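Local coordinates for alpha-catenin-like protein hmp-1 (Caenorhabditis elegans, PDB 5XA5) that binds beta-catenin, cadherin and actin filaments at cell junctions and is required for cell migration and shape changes during body enclosure and elongation, at residues Gly69-Ala72 with Ile73-Pro77; Leu186-Thr189 with Val190-Ala194; Leu197-Pro200 with Asn201-Asp204; Asp205-Ala208 with Ala209-Ala212. All blocks are in the same frame, centred on the assembly; numbering follows the deposited sequence. Where two conformers were deposited one is given.

How the contacts relate
All four contacts are local: each joins neighbouring turns of one continuous stretch, so none closes a long loop. They follow one another along the chain without nesting or crossing. Contact 1 ends helix 51-74 and stands apart, about 21 Å from contact 2 between centres. Contact 2 lies near the end of helix 169-196. Contact 3 is the turn into helix 200-229, and contact 4 follows in that helix. Contacts 2 and 4 tie these two helices by the salt bridge Asp187 OD1 to Arg210 NH1, 2.7 Å, and by Ala194 against Leu207. Contact 3 joins this cluster where Leu197 meets Leu206 and Arg203 meets Ala194.

Contact 1: residues Gly69-Ala72 with Ile73-Pro77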
loop_
_atom_site.group_PDB
_atom_site.type_symbol
_atom_site.label_atom_id
_atom_site.label_comp_id
_atom_site.label_asym_id
_atom_site.label_seq_id
_atom_site.Cartn_x
_atom_site.Cartn_y
_atom_site.Cartn_z
ATOM N N GLY A 69 -5.592 10.922 6.039
ATOM C CA GLY A 69 -4.699 9.890 6.544
ATOM C C GLY A 69 -5.287 9.156 7.739
ATOM O O GLY A 69 -5.235 7.928 7.801
ATOM N N SER A 70 -5.852 9.904 8.688
ATOM C CA SER A 70 -6.484 9.301 9.866
ATOM C C SER A 70 -7.668 8.423 9.494
ATOM O O SER A 70 -7.840 7.333 10.041
ATOM C CB SER A 70 -6.947 10.381 10.855
ATOM O OG SER A 70 -5.919 11.313 11.113
ATOM N N PHE A 71 -8.491 8.911 8.572
ATOM C CA PHE A 71 -9.639 8.150 8.101
ATOM C C PHE A 71 -9.185 6.858 7.416
ATOM O O PHE A 71 -9.726 5.780 7.688
ATOM C CB PHE A 71 -10.475 9.001 7.143
ATOM C CG PHE A 71 -11.704 8.310 6.626
ATOM C CD1 PHE A 71 -12.826 8.184 7.426
ATOM C CD2 PHE A 71 -11.746 7.810 5.335
ATOM C CE1 PHE A 71 -13.963 7.561 6.958
ATOM C CE2 PHE A 71 -12.883 7.185 4.859
ATOM C CZ PHE A 71 -13.993 7.063 5.672
ATOM N N ALA A 72 -8.186 6.979 6.542
ATOM C CA ALA A 72 -7.653 5.832 5.795
ATOM C C ALA A 72 -7.143 4.753 6.741
ATOM O O ALA A 72 -7.383 3.557 6.530
ATOM C CB ALA A 72 -6.533 6.283 4.841
ATOM N N ILE A 73 -6.446 5.180 7.788
ATOM C CA ILE A 73 -5.884 4.253 8.765
ATOM C C ILE A 73 -7.001 3.554 9.551
ATOM O O ILE A 73 -6.937 2.344 9.793
ATOM C CB ILE A 73 -4.926 4.975 9.746
ATOM C CG1 ILE A 73 -3.665 5.474 9.028
ATOM C CG2 ILE A 73 -4.515 4.047 10.873
ATOM C CD1 ILE A 73 -2.832 6.447 9.886
ATOM N N SER A 74 -8.028 4.312 9.931
ATOM C CA SER A 74 -9.127 3.762 10.722
ATOM C C SER A 74 -9.952 2.726 9.959
ATOM O O SER A 74 -10.583 1.861 10.564
ATOM C CB SER A 74 -10.041 4.889 11.215
ATOM O OG SER A 74 -10.870 5.371 10.171
ATOM N N LYS A 75 -9.942 2.806 8.635
ATOM C CA LYS A 75 -10.721 1.891 7.812
ATOM C C LYS A 75 -9.903 0.681 7.368
ATOM O O LYS A 75 -10.438 -0.231 6.731
ATOM C CB LYS A 75 -11.276 2.613 6.583
ATOM C CG LYS A 75 -12.763 2.903 6.662
ATOM C CD LYS A 75 -13.368 3.122 5.280
ATOM C CE LYS A 75 -14.748 3.760 5.380
ATOM N NZ LYS A 75 -15.393 3.517 6.701
ATOM N N CYS A 76 -8.615 0.671 7.706
ATOM C CA CYS A 76 -7.730 -0.406 7.269
ATOM C C CYS A 76 -8.194 -1.729 7.846
ATOM O O CYS A 76 -8.310 -1.866 9.061
ATOM C CB CYS A 76 -6.284 -0.142 7.679
ATOM S SG CYS A 76 -5.167 -1.522 7.279
ATOM N N PRO A 77 -8.463 -2.708 6.972
ATOM C CA PRO A 77 -9.085 -3.965 7.411
ATOM C C PRO A 77 -8.272 -4.792 8.412
ATOM O O PRO A 77 -8.840 -5.700 9.005
ATOM C CB PRO A 77 -9.273 -4.736 6.097
ATOM C CG PRO A 77 -8.339 -4.116 5.142
ATOM C CD PRO A 77 -8.253 -2.674 5.515
#
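Ser74 turns its hydroxyl back onto the carbonyl of Phe71. Ser74 OG donates to Phe71 O at 2.8 Å and reaches it from the side of the C=O bond, at an angle of 121°. The torsion chi1 of 76° makes this possible, because it sets OG between the backbone N and the carbonyl carbon and folds the hydroxyl over the preceding turn. Two regular helix bonds run beside it. Ile73 N gives to Gly69 O at 3.0 Å, and Ser74 N gives to Ser70 O at 3.0 Å. The pattern then loosens. Lys75 N makes two weak bonds, to Phe71 O at 3.1 Å and to Ala72 O at 3.4 Å. Cys76 N bonds to Ile73 O at 3.2 Å, so a shorter turn follows the regular one. Ser70 OG is taken up by Leu66 O, one turn back.

On the outer side, Phe71 and Lys75 lie side by side and point the same way. Lys75 CE comes to 3.4 Å from Phe71 CZ, at the far end of the ring, in an oblique approach. On the inner side, Ile73 CG1 packs against Gly69 O at 3.2 Å, and the side chain continues onto Ile86, Leu89 and His90 of helix 83-112. Cys76 sits against Ile144 and Val148 of helix 117-165. Ala72 touches an apolar side chain on the chain of another protein. The arrangement is the C-terminal end of a helix in the helical bundle of the vinculin/alpha-catenin family.

Contact 2: residues Leu186-Thr189 with Val190-Ala194; sequences LDIT and VRRRA
Asp187 and Arg191, one turn apart, form a salt bridge along helix 169-196. The bridge runs from Asp187 OD2 to Arg191 NE, 2.9 Å. Of the guanidinium nitrogens only NE comes close to the carboxylate, and the two planes are turned 44° against each other. Arg191 is extended from CG to NE and runs back along the helix, with CD 3.3 Å from Asp187 OD2. The carboxylate's other oxygen, OD1, is held by Arg210 NH1 of helix 200-229. Both oxygens of this buried group are therefore satisfied by arginines.

The backbone is equally well supplied. Val190 N donates to Leu186 O at 2.9 Å, and Arg191 N to Asp187 O at 3.0 Å. Arg192 N reaches Ile188 O at 3.2 Å, and Arg193 N reaches Thr189 O at 2.9 Å. Leu186 O also takes Thr189 OG1 in the conformer given, but Thr189 was deposited in two, so this second bond is uncertain. The remaining arginines find partners elsewhere. Arg193 NH1 pairs with Asp142, while Arg192 NH2 pairs with an acidic side chain on the chain of another protein.

Apolar packing fills the inner side. Leu186 CD1 lies 3.9 Å from Val190 CG2, the two side chains crossing at a slant. Leu186 packs on Leu213 of helix 200-229, and Val190 on Leu206. With two positive groups on one buried carboxylate, Asp187 is probably kept ionised, and its charge would offset the closeness of Arg191 and Arg210.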
loop_
_atom_site.group_PDB
_atom_site.type_symbol
_atom_site.label_atom_id
_atom_site.label_comp_id
_atom_site.label_asym_id
_atom_site.label_seq_id
_atom_site.Cartn_x
_atom_site.Cartn_y
_atom_site.Cartn_z
ATOM N N LEU A 186 -9.412 -12.770 -3.765
ATOM C CA LEU A 186 -7.956 -12.692 -3.739
ATOM C C LEU A 186 -7.416 -12.492 -5.140
ATOM O O LEU A 186 -6.484 -11.725 -5.348
ATOM C CB LEU A 186 -7.363 -13.958 -3.123
ATOM C CG LEU A 186 -5.844 -14.065 -2.996
ATOM C CD1 LEU A 186 -5.265 -12.985 -2.070
ATOM C CD2 LEU A 186 -5.422 -15.456 -2.519
ATOM N N ASP A 187 -8.010 -13.190 -6.101
ATOM C CA ASP A 187 -7.551 -13.124 -7.486
ATOM C C ASP A 187 -7.604 -11.695 -8.015
ATOM O O ASP A 187 -6.666 -11.239 -8.669
ATOM C CB ASP A 187 -8.401 -14.049 -8.363
ATOM C CG ASP A 187 -7.854 -14.193 -9.760
ATOM O OD1 ASP A 187 -7.067 -15.135 -9.991
ATOM O OD2 ASP A 187 -8.207 -13.366 -10.627
ATOM N N ILE A 188 -8.686 -10.982 -7.714
ATOM C CA ILE A 188 -8.823 -9.592 -8.148
ATOM C C ILE A 188 -7.716 -8.715 -7.577
ATOM O O ILE A 188 -7.075 -7.964 -8.312
ATOM C CB ILE A 188 -10.182 -8.995 -7.734
ATOM C CG1 ILE A 188 -11.322 -9.740 -8.424
ATOM C CG2 ILE A 188 -10.242 -7.504 -8.065
ATOM C CD1 ILE A 188 -12.678 -9.501 -7.799
ATOM N N THR A 189 -7.465 -8.821 -6.273
ATOM C CA THR A 189 -6.492 -7.954 -5.621
ATOM C C THR A 189 -5.073 -8.304 -6.063
ATOM O O THR A 189 -4.219 -7.425 -6.225
ATOM C CB THR A 189 -6.594 -8.039 -4.089
ATOM O OG1 THR A 189 -6.049 -9.279 -3.642
ATOM C CG2 THR A 189 -8.043 -7.941 -3.652
ATOM N N VAL A 190 -4.815 -9.591 -6.281
ATOM C CA VAL A 190 -3.485 -9.994 -6.728
ATOM C C VAL A 190 -3.185 -9.543 -8.161
ATOM O O VAL A 190 -2.065 -9.125 -8.464
ATOM C CB VAL A 190 -3.320 -11.521 -6.602
ATOM C CG1 VAL A 190 -2.124 -12.008 -7.392
ATOM C CG2 VAL A 190 -3.187 -11.863 -5.148
ATOM N N ARG A 191 -4.169 -9.636 -9.048
ATOM C CA ARG A 191 -3.988 -9.148 -10.418
ATOM C C ARG A 191 -3.684 -7.656 -10.426
ATOM O O ARG A 191 -2.832 -7.187 -11.198
ATOM C CB ARG A 191 -5.230 -9.443 -11.255
ATOM C CG ARG A 191 -5.297 -10.861 -11.769
ATOM C CD ARG A 191 -6.621 -11.131 -12.454
ATOM N NE ARG A 191 -6.685 -12.489 -12.984
ATOM C CZ ARG A 191 -6.997 -12.781 -14.242
ATOM N NH1 ARG A 191 -7.276 -11.807 -15.098
ATOM N NH2 ARG A 191 -7.029 -14.044 -14.646
ATOM N N ARG A 192 -4.385 -6.904 -9.587
ATOM C CA ARG A 192 -4.162 -5.455 -9.524
ATOM C C ARG A 192 -2.792 -5.153 -8.939
ATOM O O ARG A 192 -2.099 -4.250 -9.417
ATOM C CB ARG A 192 -5.256 -4.759 -8.715
ATOM C CG ARG A 192 -6.638 -4.886 -9.342
ATOM C CD ARG A 192 -7.716 -4.208 -8.507
ATOM N NE ARG A 192 -7.713 -2.758 -8.674
ATOM C CZ ARG A 192 -7.559 -1.886 -7.683
ATOM N NH1 ARG A 192 -7.390 -2.313 -6.440
ATOM N NH2 ARG A 192 -7.574 -0.585 -7.940
ATOM N N ARG A 193 -2.393 -5.921 -7.925
ATOM C CA ARG A 193 -1.062 -5.757 -7.352
ATOM C C ARG A 193 0.008 -6.030 -8.402
ATOM O O ARG A 193 1.016 -5.317 -8.486
ATOM C CB ARG A 193 -0.879 -6.685 -6.137
ATOM C CG ARG A 193 0.476 -6.555 -5.473
ATOM C CD ARG A 193 0.637 -5.150 -4.965
ATOM N NE ARG A 193 1.910 -4.975 -4.278
ATOM C CZ ARG A 193 2.269 -3.831 -3.701
ATOM N NH1 ARG A 193 1.445 -2.790 -3.731
ATOM N NH2 ARG A 193 3.453 -3.726 -3.122
ATOM N N ALA A 194 -0.200 -7.073 -9.204
ATOM C CA ALA A 194 0.764 -7.418 -10.231
ATOM C C ALA A 194 0.986 -6.269 -11.211
ATOM O O ALA A 194 2.115 -5.991 -11.593
ATOM C CB ALA A 194 0.309 -8.662 -10.971
#

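Contact 3: residues Leu197-Pro200 with Asn201-Asp204; sequences LVKP and NQRD
Pro200 lies over one face of the Arg203 guanidinium, with Asp204 at its edge. Pro200 CB sits 3.5 Å from Arg203 NH2, toward the rim of the group. Pro200 was deposited in two conformers, so the fine detail of this contact is doubtful. At the edge, Arg203 forms a side-on salt bridge: NE and NH2 both hydrogen-bond to one oxygen, Asp204 OD1, at 3.1 and 3.2 Å. That oxygen lies in the guanidinium plane, while both nitrogens approach it from the same face of the carboxylate. The bend at chi3, 69°, turns the guanidinium to meet it.

The backbone starts the helix here. Lys199 O takes Arg203 N at 3.0 Å in the carbonyl plane, and more weakly Gln202 N. Pro200 O takes Asp204 N at 2.8 Å. A water joins the approach to the first turn: it accepts from Lys199 N at 3.0 Å and donates to Gln202 OE1 at 2.8 Å. Asn201 OD1 lies alongside Lys199, and the extended Gln202 side chain runs obliquely across that of Lys199. Behind the turn, Leu197 CD1 rests 3.7 Å from Arg203 N. Val198 packs on Lys23 and Leu26 of helix 23-36.

Lys199 at the N-cap and proline in the first turn mark a helix start, here the tight link between two consecutive helices of a vinculin-family bundle.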
loop_
_atom_site.group_PDB
_atom_site.type_symbol
_atom_site.label_atom_id
_atom_site.label_comp_id
_atom_site.label_asym_id
_atom_site.label_seq_id
_atom_site.Cartn_x
_atom_site.Cartn_y
_atom_site.Cartn_z
ATOM N N LEU A 197 3.216 -3.620 -9.610
ATOM C CA LEU A 197 4.564 -3.964 -9.142
ATOM C C LEU A 197 5.674 -3.346 -9.995
ATOM O O LEU A 197 5.637 -3.382 -11.231
ATOM C CB LEU A 197 4.750 -5.485 -9.095
ATOM C CG LEU A 197 4.106 -6.137 -7.882
ATOM C CD1 LEU A 197 4.266 -7.673 -7.947
ATOM C CD2 LEU A 197 4.702 -5.603 -6.586
ATOM N N VAL A 198 6.677 -2.807 -9.311
ATOM C CA VAL A 198 7.819 -2.174 -9.950
ATOM C C VAL A 198 8.682 -3.185 -10.699
ATOM O O VAL A 198 9.001 -2.983 -11.865
ATOM C CB VAL A 198 8.679 -1.407 -8.899
ATOM C CG1 VAL A 198 10.022 -0.990 -9.488
ATOM C CG2 VAL A 198 7.894 -0.218 -8.335
ATOM N N LYS A 199 9.052 -4.276 -10.033
ATOM C CA LYS A 199 9.944 -5.265 -10.644
ATOM C C LYS A 199 9.179 -6.333 -11.429
ATOM O O LYS A 199 8.355 -7.044 -10.862
ATOM C CB LYS A 199 10.806 -5.921 -9.569
ATOM C CG LYS A 199 11.519 -4.929 -8.666
ATOM C CD LYS A 199 12.797 -5.511 -8.105
ATOM C CE LYS A 199 13.789 -4.412 -7.783
ATOM N NZ LYS A 199 15.158 -4.945 -7.552
ATOM N N PRO A 200 9.459 -6.453 -12.735
ATOM C CA PRO A 200 8.747 -7.370 -13.633
ATOM C C PRO A 200 8.900 -8.821 -13.205
ATOM O O PRO A 200 8.031 -9.642 -13.490
ATOM C CB PRO A 200 9.417 -7.137 -14.996
ATOM C CG PRO A 200 10.100 -5.823 -14.874
ATOM C CD PRO A 200 10.514 -5.705 -13.444
ATOM N N ASN A 201 9.997 -9.134 -12.532
ATOM C CA ASN A 201 10.174 -10.512 -12.099
ATOM C C ASN A 201 9.223 -10.832 -10.945
ATOM O O ASN A 201 8.714 -11.949 -10.866
ATOM C CB ASN A 201 11.634 -10.792 -11.726
ATOM C CG ASN A 201 12.098 -10.007 -10.523
ATOM O OD1 ASN A 201 12.405 -8.816 -10.624
ATOM N ND2 ASN A 201 12.179 -10.675 -9.377
ATOM N N GLN A 202 8.953 -9.851 -10.080
ATOM C CA GLN A 202 7.983 -10.029 -9.002
ATOM C C GLN A 202 6.597 -10.101 -9.610
ATOM O O GLN A 202 5.759 -10.911 -9.203
ATOM C CB GLN A 202 8.080 -8.886 -7.991
ATOM C CG GLN A 202 9.313 -8.978 -7.106
ATOM C CD GLN A 202 9.466 -7.814 -6.155
ATOM O OE1 GLN A 202 8.522 -7.067 -5.906
ATOM N NE2 GLN A 202 10.669 -7.654 -5.614
ATOM N N ARG A 203 6.359 -9.237 -10.592
ATOM C CA ARG A 203 5.121 -9.272 -11.355
ATOM C C ARG A 203 4.876 -10.668 -11.925
ATOM O O ARG A 203 3.823 -11.267 -11.683
ATOM C CB ARG A 203 5.166 -8.239 -12.487
ATOM C CG ARG A 203 3.945 -8.241 -13.382
ATOM C CD ARG A 203 4.242 -7.452 -14.658
ATOM N NE ARG A 203 5.210 -8.192 -15.461
ATOM C CZ ARG A 203 6.021 -7.657 -16.368
ATOM N NH1 ARG A 203 5.992 -6.354 -16.612
ATOM N NH2 ARG A 203 6.863 -8.435 -17.037
ATOM N N ASP A 204 5.860 -11.191 -12.652
ATOM C CA ASP A 204 5.695 -12.492 -13.310
ATOM C C ASP A 204 5.548 -13.610 -12.282
ATOM O O ASP A 204 4.737 -14.511 -12.471
ATOM C CB ASP A 204 6.864 -12.802 -14.240
ATOM C CG ASP A 204 6.941 -11.846 -15.415
ATOM O OD1 ASP A 204 5.920 -11.190 -15.718
ATOM O OD2 ASP A 204 8.011 -11.789 -16.056
HETATM O O HOH W 1 8.497 -4.518 -7.135
#

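Contact 4: residues Asp205-Ala208 with Ala209-Ala212; sequences DLLA and ARSA
Asp205 to Ala208 and Ala209 to Ala212 are successive turns of one alpha-helix, joined by backbone hydrogen bonds four residues apart. The stretch belongs to helix 200-229 of the vinculin-family helical bundle and packs on helices 169-196 and 234-258.

Four bonds link the turns. Ala209 N donates to Asp205 O at 3.0 Å, and Arg210 N to Leu206 O at 2.9 Å. Ser211 N reaches Leu207 O at 3.0 Å, and Ala212 N reaches Ala208 O at 3.0 Å. They are close to straight at the hydrogen, with angles of 155 to 165°, as in a regular helix. Further along, Ala212 O accepts from Thr216 OG1 in the next turn.

The side chains add little contact between the two turns, and mostly serve neighbouring helices. Leu206 is buried against Val190 and Arg193 of helix 169-196 and Val257 of helix 234-258, and also meets Leu197. Leu207 packs on Ala194. Ala209 brings its methyl group to Ala253 and Leu254 of helix 234-258. The Ala209 CB atom also lies 3.6 Å from Asp205 O.

Arg210 has its strongest polar partner in Asp187, and its aliphatic part leans on Val190. Its CG is anti to the backbone N, chi1 -174°, which directs the chain off the helix beside Leu207. The bend at chi3 then swings the guanidinium round, and NH1 meets Asp187 OD1. On the way Arg210 NE passes Leu207 CD2 loosely, at 4.4 Å.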
loop_
_atom_site.group_PDB
_atom_site.type_symbol
_atom_site.label_atom_id
_atom_site.label_comp_id
_atom_site.label_asym_id
_atom_site.label_seq_id
_atom_site.Cartn_x
_atom_site.Cartn_y
_atom_site.Cartn_z
ATOM N N ASP A 205 6.325 -13.542 -11.202
ATOM C CA ASP A 205 6.242 -14.546 -10.138
ATOM C C ASP A 205 4.884 -14.523 -9.450
ATOM O O ASP A 205 4.338 -15.582 -9.092
ATOM C CB ASP A 205 7.349 -14.339 -9.106
ATOM C CG ASP A 205 8.709 -14.808 -9.598
ATOM O OD1 ASP A 205 8.785 -15.407 -10.697
ATOM O OD2 ASP A 205 9.702 -14.582 -8.875
ATOM N N LEU A 206 4.343 -13.326 -9.225
ATOM C CA LEU A 206 3.050 -13.207 -8.566
ATOM C C LEU A 206 1.969 -13.790 -9.464
ATOM O O LEU A 206 1.085 -14.519 -8.998
ATOM C CB LEU A 206 2.739 -11.740 -8.220
ATOM C CG LEU A 206 1.578 -11.506 -7.246
ATOM C CD1 LEU A 206 1.919 -12.091 -5.900
ATOM C CD2 LEU A 206 1.278 -10.017 -7.088
ATOM N N LEU A 207 2.048 -13.488 -10.755
ATOM C CA LEU A 207 1.066 -14.005 -11.696
ATOM C C LEU A 207 1.165 -15.520 -11.832
ATOM O O LEU A 207 0.149 -16.189 -12.008
ATOM C CB LEU A 207 1.232 -13.331 -13.063
ATOM C CG LEU A 207 0.730 -11.885 -13.028
ATOM C CD1 LEU A 207 0.928 -11.243 -14.388
ATOM C CD2 LEU A 207 -0.736 -11.794 -12.580
ATOM N N ALA A 208 2.379 -16.050 -11.742
ATOM C CA ALA A 208 2.554 -17.494 -11.834
ATOM C C ALA A 208 1.920 -18.172 -10.638
ATOM O O ALA A 208 1.250 -19.200 -10.783
ATOM C CB ALA A 208 4.016 -17.860 -11.935
ATOM N N ALA A 209 2.143 -17.605 -9.456
ATOM C CA ALA A 209 1.552 -18.159 -8.237
ATOM C C ALA A 209 0.027 -18.047 -8.274
ATOM O O ALA A 209 -0.672 -18.982 -7.861
ATOM C CB ALA A 209 2.133 -17.460 -6.992
ATOM N N ARG A 210 -0.493 -16.910 -8.759
ATOM C CA ARG A 210 -1.935 -16.758 -8.962
ATOM C C ARG A 210 -2.501 -17.878 -9.843
ATOM O O ARG A 210 -3.497 -18.522 -9.500
ATOM C CB ARG A 210 -2.258 -15.382 -9.582
ATOM C CG ARG A 210 -3.750 -15.100 -9.674
ATOM C CD ARG A 210 -4.101 -14.190 -10.855
ATOM N NE ARG A 210 -3.826 -14.857 -12.127
ATOM C CZ ARG A 210 -4.681 -15.659 -12.756
ATOM N NH1 ARG A 210 -5.879 -15.899 -12.238
ATOM N NH2 ARG A 210 -4.340 -16.226 -13.904
ATOM N N SER A 211 -1.851 -18.116 -10.971
ATOM C CA SER A 211 -2.298 -19.151 -11.888
ATOM C C SER A 211 -2.292 -20.527 -11.226
ATOM O O SER A 211 -3.230 -21.314 -11.409
ATOM C CB SER A 211 -1.420 -19.155 -13.133
ATOM O OG SER A 211 -1.507 -17.906 -13.789
ATOM N N ALA A 212 -1.238 -20.804 -10.463
ATOM C CA ALA A 212 -1.113 -22.098 -9.785
ATOM C C ALA A 212 -2.234 -22.270 -8.766
ATOM O O ALA A 212 -2.819 -23.349 -8.658
ATOM C CB ALA A 212 0.243 -22.220 -9.116
#